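Local structure of glucuronan lyase A (Trichoderma reesei, 2ZZJ) at residues E19-V24 with T41-P46; E55-R60 with Q194-L199; A90-N95 with P108-W113. The protein is an endo-acting polysaccharide lyase with a beta-jelly roll fold that cleaves beta-1,4-linked glucuronan and carries a bound calcium ion. All coordinates share one frame; numbering follows the deposited sequence.

Contact 1: E19-V24 with T41-P46; sequences ENQGTV and TQTYTP
Thr23 and Thr41 form an antiparallel hydrogen-bonded pair at the open end of the beta hairpin made by strands 23-27 and 37-43, part of one sheet of the beta-jelly roll. Their backbones exchange two bonds, Thr23 N to Thr41 O at 3.1 Å and Thr41 N to Thr23 O at 3.0 Å, and their hydroxyls, Thr23 OG1 and Thr41 OG1, meet at 2.6 Å on the same face of the sheet. Each hydroxyl sits between its own backbone N and carbonyl carbon (chi1 65° and 82°), which turns the two oxygens toward each other. Just before strand 23-27 the chain makes a type II' turn, Glu19 to Gly22. Glu19 O takes the turn bond from Gly22 N and a second one from Gln42 NE2 at 3.0 Å, nearly straight and in the Gln42 amide plane. The Gln42 chain bends at chi2 (-68°) to bring its amide back beside Gly22, whose CA lies 3.4 Å from Gln42 NE2. One water joins Gln21 O to Thr41 OG1 and Thr43 OG1, bridging the strands where direct pairing has ended. Further out, Gln21 NE2 lies against the methyl Thr45 CG2, while Tyr52 holds the Thr45 backbone N. Thr45 OG1 donates to Asn20 OD1, on the side chain of a turn residue, at 3.0 Å, in the carbonyl plane and on a lone pair.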
loop_
_atom_site.group_PDB
_atom_site.type_symbol
_atom_site.label_atom_id
_atom_site.label_comp_id
_atom_site.label_asym_id
_atom_site.label_seq_id
_atom_site.Cartn_x
_atom_site.Cartn_y
_atom_site.Cartn_z
ATOM N N GLU A 19 4.062 3.171 -14.781
ATOM C CA GLU A 19 3.289 2.565 -15.856
ATOM C C GLU A 19 2.589 3.630 -16.718
ATOM O O GLU A 19 2.030 4.625 -16.204
ATOM C CB GLU A 19 2.293 1.598 -15.226
ATOM C CG GLU A 19 1.997 0.362 -15.974
ATOM C CD GLU A 19 1.292 -0.693 -15.120
ATOM O OE1 GLU A 19 1.190 -1.867 -15.577
ATOM O OE2 GLU A 19 0.834 -0.369 -14.006
ATOM N N ASN A 20 2.616 3.439 -18.043
ATOM C CA ASN A 20 1.886 4.334 -18.960
ATOM C C ASN A 20 2.403 5.775 -18.870
ATOM O O ASN A 20 3.576 6.014 -19.082
ATOM C CB ASN A 20 0.362 4.215 -18.720
ATOM C CG ASN A 20 -0.483 4.898 -19.795
ATOM O OD1 ASN A 20 -1.652 5.220 -19.551
ATOM N ND2 ASN A 20 0.092 5.130 -20.965
ATOM N N GLN A 21 1.551 6.737 -18.534
ATOM C CA GLN A 21 2.003 8.112 -18.369
ATOM C C GLN A 21 2.384 8.481 -16.919
ATOM O O GLN A 21 2.618 9.646 -16.616
ATOM C CB GLN A 21 0.958 9.098 -18.900
ATOM C CG GLN A 21 0.872 9.113 -20.446
ATOM C CD GLN A 21 -0.073 10.184 -21.016
ATOM O OE1 GLN A 21 -0.287 11.249 -20.424
ATOM N NE2 GLN A 21 -0.632 9.898 -22.196
ATOM N N GLY A 22 2.459 7.481 -16.048
ATOM C CA GLY A 22 2.798 7.736 -14.627
ATOM C C GLY A 22 4.180 8.342 -14.426
ATOM O O GLY A 22 5.090 8.137 -15.251
ATOM N N THR A 23 4.347 9.098 -13.343
ATOM C CA THR A 23 5.655 9.623 -12.944
ATOM C C THR A 23 5.931 9.258 -11.490
ATOM O O THR A 23 4.994 9.011 -10.726
ATOM C CB THR A 23 5.782 11.162 -13.143
ATOM O OG1 THR A 23 4.873 11.875 -12.287
ATOM C CG2 THR A 23 5.514 11.554 -14.624
ATOM N N VAL A 24 7.209 9.193 -11.133
ATOM C CA VAL A 24 7.674 9.085 -9.745
ATOM C C VAL A 24 8.923 9.941 -9.718
ATOM O O VAL A 24 9.905 9.655 -10.443
ATOM C CB VAL A 24 8.061 7.638 -9.343
ATOM C CG1 VAL A 24 8.672 7.595 -7.924
ATOM C CG2 VAL A 24 6.851 6.667 -9.416
ATOM N N THR A 41 2.515 10.349 -9.659
ATOM C CA THR A 41 1.338 10.794 -10.449
ATOM C C THR A 41 0.867 9.709 -11.401
ATOM O O THR A 41 1.665 8.831 -11.837
ATOM C CB THR A 41 1.586 12.130 -11.214
ATOM O OG1 THR A 41 2.289 11.877 -12.444
ATOM C CG2 THR A 41 2.355 13.111 -10.352
ATOM N N GLN A 42 -0.428 9.736 -11.702
ATOM C CA GLN A 42 -0.990 8.881 -12.745
ATOM C C GLN A 42 -1.993 9.674 -13.580
ATOM O O GLN A 42 -2.626 10.610 -13.081
ATOM C CB GLN A 42 -1.663 7.631 -12.172
ATOM C CG GLN A 42 -0.702 6.430 -12.011
ATOM C CD GLN A 42 -0.259 5.918 -13.397
ATOM O OE1 GLN A 42 -0.928 6.197 -14.405
ATOM N NE2 GLN A 42 0.863 5.187 -13.452
ATOM N N THR A 43 -2.121 9.315 -14.854
ATOM C CA THR A 43 -2.959 10.081 -15.784
ATOM C C THR A 43 -3.845 9.114 -16.531
ATOM O O THR A 43 -3.355 8.152 -17.148
ATOM C CB THR A 43 -2.101 10.893 -16.805
ATOM O OG1 THR A 43 -1.262 11.825 -16.118
ATOM C CG2 THR A 43 -3.000 11.669 -17.800
ATOM N N TYR A 44 -5.148 9.337 -16.461
ATOM C CA TYR A 44 -6.095 8.448 -17.124
ATOM C C TYR A 44 -5.962 8.700 -18.632
ATOM O O TYR A 44 -5.812 9.849 -19.039
ATOM C CB TYR A 44 -7.542 8.742 -16.678
ATOM C CG TYR A 44 -8.544 7.750 -17.250
ATOM C CD1 TYR A 44 -8.537 6.409 -16.859
ATOM C CD2 TYR A 44 -9.488 8.153 -18.216
ATOM C CE1 TYR A 44 -9.447 5.490 -17.402
ATOM C CE2 TYR A 44 -10.396 7.241 -18.766
ATOM C CZ TYR A 44 -10.371 5.926 -18.373
ATOM O OH TYR A 44 -11.271 5.021 -18.909
ATOM N N THR A 45 -6.002 7.627 -19.427
ATOM C CA THR A 45 -5.850 7.728 -20.906
ATOM C C THR A 45 -6.911 6.819 -21.537
ATOM O O THR A 45 -6.765 5.592 -21.566
ATOM C CB THR A 45 -4.426 7.316 -21.399
ATOM O OG1 THR A 45 -4.168 5.968 -20.996
ATOM C CG2 THR A 45 -3.332 8.215 -20.828
ATOM N N PRO A 46 -8.030 7.417 -21.993
ATOM C CA PRO A 46 -9.082 6.602 -22.601
ATOM C C PRO A 46 -8.497 5.735 -23.725
ATOM O O PRO A 46 -7.572 6.165 -24.427
ATOM C CB PRO A 46 -10.062 7.644 -23.153
ATOM C CG PRO A 46 -9.870 8.848 -22.278
ATOM C CD PRO A 46 -8.372 8.850 -21.976
HETATM O O HOH W 1 0.921 10.789 -14.624
HETATM O O HOH W 2 -0.956 6.900 -16.954
#

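Contact 2: E55-R60 with Q194-L199; sequences EVDHNR and QFRVGL
Arg196 reaches across from its strand between Glu55 and Asp57, and the three form a buried salt-bridge network on one face of an antiparallel strand pair. The two acids meet it in contrasting ways. Glu55 OE1 approaches the guanidinium edge, somewhat out of its plane, and accepts from Arg196 NH1 at 3.1 Å on its syn side, its carboxylate turned 84° from the guanidinium plane. Asp57 instead runs alongside the arginine, its carboxylate only 9° from parallel. Its OD1 lies 3.4 Å from Arg196 NE but well out of the guanidinium plane, so no N-H points at it and the pairing is one of charges, with the carboxylate against the arginine's CG and CD. Gln194 fixes the rotation of the guanidinium: its OE1, lying in that plane, receives both Arg196 NE at 2.8 Å and Arg196 NH2 at 3.0 Å. Arg196 is extended from CG to NE, which carries its head to this clasp. Both acids have further partners, as Arg17 bridges to each and Gln91 NE2 binds Glu55 OE2. A water links Glu55 OE2 to Gly198 O.

On the opposite face Val56 CG2 packs on Val197 CG2 at 3.6 Å. Four backbone bonds, among them His58 N to Phe195 O at 2.8 Å, tie Val56 to Val197 and His58 to Phe195. Gly198 lies 4.0 Å, CA to CA, from Glu55 CA, with backbone angles that call for glycine, where the chain turns a corner.

Strand 53-63 is flanked by strand 15-18 and strand 192-197 by strand 86-95, while Val224 and Val226 of strand 216-227, in the other sheet, touch Phe195.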
loop_
_atom_site.group_PDB
_atom_site.type_symbol
_atom_site.label_atom_id
_atom_site.label_comp_id
_atom_site.label_asym_id
_atom_site.label_seq_id
_atom_site.Cartn_x
_atom_site.Cartn_y
_atom_site.Cartn_z
ATOM N N GLU A 55 4.739 3.376 -8.489
ATOM C CA GLU A 55 5.108 2.786 -7.191
ATOM C C GLU A 55 6.633 2.665 -7.049
ATOM O O GLU A 55 7.371 2.680 -8.061
ATOM C CB GLU A 55 4.512 1.362 -7.041
ATOM C CG GLU A 55 2.975 1.302 -6.844
ATOM C CD GLU A 55 2.427 -0.114 -6.898
ATOM O OE1 GLU A 55 2.948 -0.941 -7.705
ATOM O OE2 GLU A 55 1.483 -0.415 -6.129
ATOM N N VAL A 56 7.084 2.576 -5.798
ATOM C CA VAL A 56 8.454 2.183 -5.508
ATOM C C VAL A 56 8.399 0.931 -4.664
ATOM O O VAL A 56 7.488 0.772 -3.841
ATOM C CB VAL A 56 9.245 3.281 -4.816
ATOM C CG1 VAL A 56 9.462 4.443 -5.804
ATOM C CG2 VAL A 56 8.484 3.784 -3.512
ATOM N N ASP A 57 9.341 0.000 -4.907
ATOM C CA ASP A 57 9.238 -1.347 -4.325
ATOM C C ASP A 57 10.358 -1.558 -3.327
ATOM O O ASP A 57 11.531 -1.228 -3.613
ATOM C CB ASP A 57 9.396 -2.476 -5.363
ATOM C CG ASP A 57 8.309 -2.497 -6.431
ATOM O OD1 ASP A 57 7.369 -1.679 -6.362
ATOM O OD2 ASP A 57 8.459 -3.331 -7.391
ATOM N N HIS A 58 9.996 -2.101 -2.172
ATOM C CA HIS A 58 10.962 -2.648 -1.225
ATOM C C HIS A 58 10.730 -4.145 -1.245
ATOM O O HIS A 58 9.746 -4.619 -0.708
ATOM C CB HIS A 58 10.722 -2.113 0.185
ATOM C CG HIS A 58 11.577 -2.759 1.233
ATOM N ND1 HIS A 58 12.949 -2.593 1.275
ATOM C CD2 HIS A 58 11.259 -3.542 2.289
ATOM C CE1 HIS A 58 13.440 -3.259 2.308
ATOM N NE2 HIS A 58 12.441 -3.849 2.933
ATOM N N ASN A 59 11.629 -4.887 -1.883
ATOM C CA ASN A 59 11.366 -6.324 -2.101
ATOM C C ASN A 59 11.140 -7.171 -0.867
ATOM O O ASN A 59 10.300 -8.076 -0.865
ATOM C CB ASN A 59 12.465 -6.922 -2.994
ATOM C CG ASN A 59 12.354 -6.453 -4.424
ATOM O OD1 ASN A 59 11.257 -6.122 -4.886
ATOM N ND2 ASN A 59 13.492 -6.392 -5.134
ATOM N N ARG A 60 11.848 -6.846 0.210
ATOM C CA ARG A 60 11.754 -7.630 1.434
ATOM C C ARG A 60 10.650 -7.096 2.350
ATOM O O ARG A 60 10.920 -6.499 3.396
ATOM C CB ARG A 60 13.132 -7.735 2.137
ATOM C CG ARG A 60 14.202 -8.503 1.276
ATOM C CD ARG A 60 15.533 -8.850 2.018
ATOM N NE ARG A 60 16.634 -9.174 1.086
ATOM C CZ ARG A 60 16.982 -10.420 0.724
ATOM N NH1 ARG A 60 16.316 -11.478 1.201
ATOM N NH2 ARG A 60 17.998 -10.621 -0.121
ATOM N N GLN A 194 6.629 -8.364 -1.452
ATOM C CA GLN A 194 7.205 -7.027 -1.542
ATOM C C GLN A 194 6.318 -6.068 -0.759
ATOM O O GLN A 194 5.133 -6.324 -0.575
ATOM C CB GLN A 194 7.236 -6.544 -2.982
ATOM C CG GLN A 194 7.831 -7.513 -3.987
ATOM C CD GLN A 194 7.726 -6.976 -5.365
ATOM O OE1 GLN A 194 6.856 -6.152 -5.662
ATOM N NE2 GLN A 194 8.611 -7.438 -6.251
ATOM N N PHE A 195 6.911 -4.970 -0.291
ATOM C CA PHE A 195 6.139 -3.872 0.289
ATOM C C PHE A 195 6.299 -2.736 -0.704
ATOM O O PHE A 195 7.425 -2.273 -0.964
ATOM C CB PHE A 195 6.711 -3.502 1.648
ATOM C CG PHE A 195 6.068 -2.291 2.267
ATOM C CD1 PHE A 195 4.679 -2.114 2.220
ATOM C CD2 PHE A 195 6.865 -1.316 2.884
ATOM C CE1 PHE A 195 4.059 -0.985 2.812
ATOM C CE2 PHE A 195 6.255 -0.158 3.487
ATOM C CZ PHE A 195 4.871 -0.002 3.442
ATOM N N ARG A 196 5.187 -2.314 -1.300
ATOM C CA ARG A 196 5.216 -1.216 -2.248
ATOM C C ARG A 196 4.457 -0.015 -1.697
ATOM O O ARG A 196 3.383 -0.173 -1.058
ATOM C CB ARG A 196 4.549 -1.610 -3.555
ATOM C CG ARG A 196 5.151 -2.844 -4.209
ATOM C CD ARG A 196 4.507 -2.986 -5.543
ATOM N NE ARG A 196 4.994 -4.170 -6.242
ATOM C CZ ARG A 196 4.453 -4.616 -7.371
ATOM N NH1 ARG A 196 3.414 -3.970 -7.929
ATOM N NH2 ARG A 196 4.944 -5.716 -7.927
ATOM N N VAL A 197 4.998 1.177 -1.949
ATOM C CA VAL A 197 4.195 2.385 -1.715
ATOM C C VAL A 197 4.046 3.151 -3.026
ATOM O O VAL A 197 4.988 3.227 -3.843
ATOM C CB VAL A 197 4.688 3.294 -0.518
ATOM C CG1 VAL A 197 4.739 2.512 0.814
ATOM C CG2 VAL A 197 6.016 4.006 -0.844
ATOM N N GLY A 198 2.869 3.721 -3.250
ATOM C CA GLY A 198 2.675 4.504 -4.454
ATOM C C GLY A 198 1.248 4.508 -4.951
ATOM O O GLY A 198 0.409 3.722 -4.488
ATOM N N LEU A 199 1.005 5.396 -5.910
ATOM C CA LEU A 199 -0.352 5.593 -6.439
ATOM C C LEU A 199 -0.608 4.514 -7.477
ATOM O O LEU A 199 0.075 4.466 -8.524
ATOM C CB LEU A 199 -0.461 6.987 -7.068
ATOM C CG LEU A 199 -1.802 7.269 -7.793
ATOM C CD1 LEU A 199 -3.041 7.100 -6.845
ATOM C CD2 LEU A 199 -1.730 8.659 -8.342
HETATM O O HOH W 3 -0.093 0.997 -4.381
#

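Contact 3: A90-N95 with P108-W113; sequences AQFIAN and PSTMIW
Ala90 and Ile112 form an antiparallel hydrogen-bonded pair, with Ile112 N to Ala90 O at 2.9 Å, and Gln91 faces Met111 in the next, non-hydrogen-bonded pair. The register then slips by one: Phe92 N donates to Thr110 O at 2.8 Å, almost straight (176°), whereas Phe92 O accepts from Ser109 N, also at 2.8 Å, and Ile93 pairs with Pro108. This is a beta bulge, where segment 108-113 turns a corner at Thr110. Phe92 and Thr110 run side by side, and Thr110 O lies in the plane of the ring at its edge, with Thr110 CB 3.9 Å from Phe92 CD2. The ring also stacks on Phe195 and meets Tyr70 and Trp160 edge-to-face. On the Gln91 face, Gln91 and Met111 point the same way; Gln91 OE1 touches Pro108 CB at 3.5 Å and Met111 CE at 3.7 Å, while Gln91 NE2 bonds to Glu55. The hydroxyls are satisfied from beyond the hairpin, Ser109 OG by Tyr62 and Thr110 OG1 by Arg122 O. Ile112 reaches Leu156 of the other sheet. The arrangement is a bulged beta hairpin of strands 86-95 and 106-115, with the face of Ala90 and Ile112 turned inward to the apolar interior of a jelly-roll beta sandwich.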
loop_
_atom_site.group_PDB
_atom_site.type_symbol
_atom_site.label_atom_id
_atom_site.label_comp_id
_atom_site.label_asym_id
_atom_site.label_seq_id
_atom_site.Cartn_x
_atom_site.Cartn_y
_atom_site.Cartn_z
ATOM N N ALA A 90 -0.756 1.846 -1.092
ATOM C CA ALA A 90 0.329 0.922 -0.659
ATOM C C ALA A 90 -0.150 -0.511 -0.799
ATOM O O ALA A 90 -1.376 -0.785 -0.735
ATOM C CB ALA A 90 0.720 1.186 0.803
ATOM N N GLN A 91 0.781 -1.445 -0.982
ATOM C CA GLN A 91 0.346 -2.847 -1.046
ATOM C C GLN A 91 1.482 -3.785 -0.798
ATOM O O GLN A 91 2.643 -3.441 -1.114
ATOM C CB GLN A 91 -0.277 -3.171 -2.406
ATOM C CG GLN A 91 0.576 -2.887 -3.630
ATOM C CD GLN A 91 0.005 -3.543 -4.906
ATOM O OE1 GLN A 91 -0.725 -4.530 -4.826
ATOM N NE2 GLN A 91 0.329 -2.985 -6.064
ATOM N N PHE A 92 1.132 -4.946 -0.249
ATOM C CA PHE A 92 2.039 -6.098 -0.187
ATOM C C PHE A 92 1.660 -7.041 -1.290
ATOM O O PHE A 92 0.451 -7.319 -1.506
ATOM C CB PHE A 92 1.900 -6.793 1.149
ATOM C CG PHE A 92 2.411 -5.971 2.306
ATOM C CD1 PHE A 92 3.767 -6.060 2.681
ATOM C CD2 PHE A 92 1.566 -5.125 3.012
ATOM C CE1 PHE A 92 4.257 -5.327 3.764
ATOM C CE2 PHE A 92 2.064 -4.371 4.091
ATOM C CZ PHE A 92 3.419 -4.479 4.449
ATOM N N ILE A 93 2.674 -7.541 -1.987
ATOM C CA ILE A 93 2.432 -8.365 -3.164
ATOM C C ILE A 93 3.597 -9.317 -3.438
ATOM O O ILE A 93 4.788 -8.920 -3.410
ATOM C CB ILE A 93 2.072 -7.468 -4.397
ATOM C CG1 ILE A 93 1.702 -8.313 -5.643
ATOM C CG2 ILE A 93 3.193 -6.429 -4.689
ATOM C CD1 ILE A 93 1.286 -7.453 -6.807
ATOM N N ALA A 94 3.242 -10.578 -3.717
ATOM C CA ALA A 94 4.224 -11.615 -4.051
ATOM C C ALA A 94 3.940 -12.188 -5.430
ATOM O O ALA A 94 2.780 -12.341 -5.814
ATOM C CB ALA A 94 4.162 -12.727 -3.059
ATOM N N ASN A 95 5.002 -12.516 -6.149
ATOM C CA ASN A 95 4.894 -13.349 -7.329
ATOM C C ASN A 95 5.086 -14.789 -6.884
ATOM O O ASN A 95 6.088 -15.131 -6.224
ATOM C CB ASN A 95 5.931 -12.957 -8.377
ATOM C CG ASN A 95 5.751 -13.716 -9.688
ATOM O OD1 ASN A 95 4.644 -14.121 -10.042
ATOM N ND2 ASN A 95 6.833 -13.890 -10.412
ATOM N N PRO A 108 -1.586 -9.792 -4.679
ATOM C CA PRO A 108 -1.493 -8.846 -3.550
ATOM C C PRO A 108 -2.176 -9.416 -2.332
ATOM O O PRO A 108 -3.245 -10.051 -2.441
ATOM C CB PRO A 108 -2.258 -7.603 -4.044
ATOM C CG PRO A 108 -3.193 -8.107 -5.163
ATOM C CD PRO A 108 -2.489 -9.336 -5.759
ATOM N N SER A 109 -1.594 -9.193 -1.163
ATOM C CA SER A 109 -2.280 -9.557 0.062
ATOM C C SER A 109 -2.912 -8.324 0.700
ATOM O O SER A 109 -4.016 -7.880 0.311
ATOM C CB SER A 109 -1.346 -10.299 1.036
ATOM O OG SER A 109 -0.155 -9.576 1.337
ATOM N N THR A 110 -2.232 -7.776 1.696
ATOM C CA THR A 110 -2.749 -6.583 2.337
ATOM C C THR A 110 -2.560 -5.399 1.382
ATOM O O THR A 110 -1.513 -5.265 0.729
ATOM C CB THR A 110 -2.114 -6.345 3.727
ATOM O OG1 THR A 110 -2.784 -7.174 4.709
ATOM C CG2 THR A 110 -2.233 -4.902 4.172
ATOM N N MET A 111 -3.600 -4.562 1.300
ATOM C CA MET A 111 -3.579 -3.357 0.457
ATOM C C MET A 111 -4.139 -2.209 1.258
ATOM O O MET A 111 -4.971 -2.403 2.182
ATOM C CB MET A 111 -4.397 -3.536 -0.849
ATOM C CG MET A 111 -3.877 -4.664 -1.767
ATOM S SD MET A 111 -5.012 -4.947 -3.178
ATOM C CE MET A 111 -4.325 -3.795 -4.328
ATOM N N ILE A 112 -3.685 -1.005 0.922
ATOM C CA ILE A 112 -4.193 0.186 1.576
ATOM C C ILE A 112 -4.658 1.132 0.494
ATOM O O ILE A 112 -3.920 1.405 -0.452
ATOM C CB ILE A 112 -3.097 0.868 2.473
ATOM C CG1 ILE A 112 -2.484 -0.176 3.440
ATOM C CG2 ILE A 112 -3.712 2.133 3.181
ATOM C CD1 ILE A 112 -1.447 0.334 4.427
ATOM N N TRP A 113 -5.885 1.644 0.614
ATOM C CA TRP A 113 -6.421 2.496 -0.440
ATOM C C TRP A 113 -7.365 3.561 0.075
ATOM O O TRP A 113 -7.747 3.518 1.233
ATOM C CB TRP A 113 -7.066 1.672 -1.566
ATOM C CG TRP A 113 -8.370 0.905 -1.256
ATOM C CD1 TRP A 113 -9.648 1.273 -1.635
ATOM C CD2 TRP A 113 -8.501 -0.391 -0.643
ATOM N NE1 TRP A 113 -10.556 0.311 -1.251
ATOM C CE2 TRP A 113 -9.888 -0.717 -0.646
ATOM C CE3 TRP A 113 -7.584 -1.311 -0.085
ATOM C CZ2 TRP A 113 -10.377 -1.923 -0.123
ATOM C CZ3 TRP A 113 -8.074 -2.508 0.463
ATOM C CH2 TRP A 113 -9.477 -2.793 0.432
#

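How the contacts relate
Contacts 2 and 3 are buried, with centres about 9 Å apart, and belong to one sheet, where strands 192-197 and 86-95 are neighbours. Gln194 N probably bonds to Ile93 O and Arg196 N to Gln91 O. Contact 1 lies in the other sheet, is only partly buried and has its centre about 17 Å from that of contact 2; it touches contact 2 by packing, as where Val24 meets Val56 and Gln42 meets Leu199. The chemistry follows place: waters, hydroxyls and amides at the hairpin end in contact 1, a charged network in contact 2, and mostly backbone bonds with aromatic and aliphatic packing in contact 3.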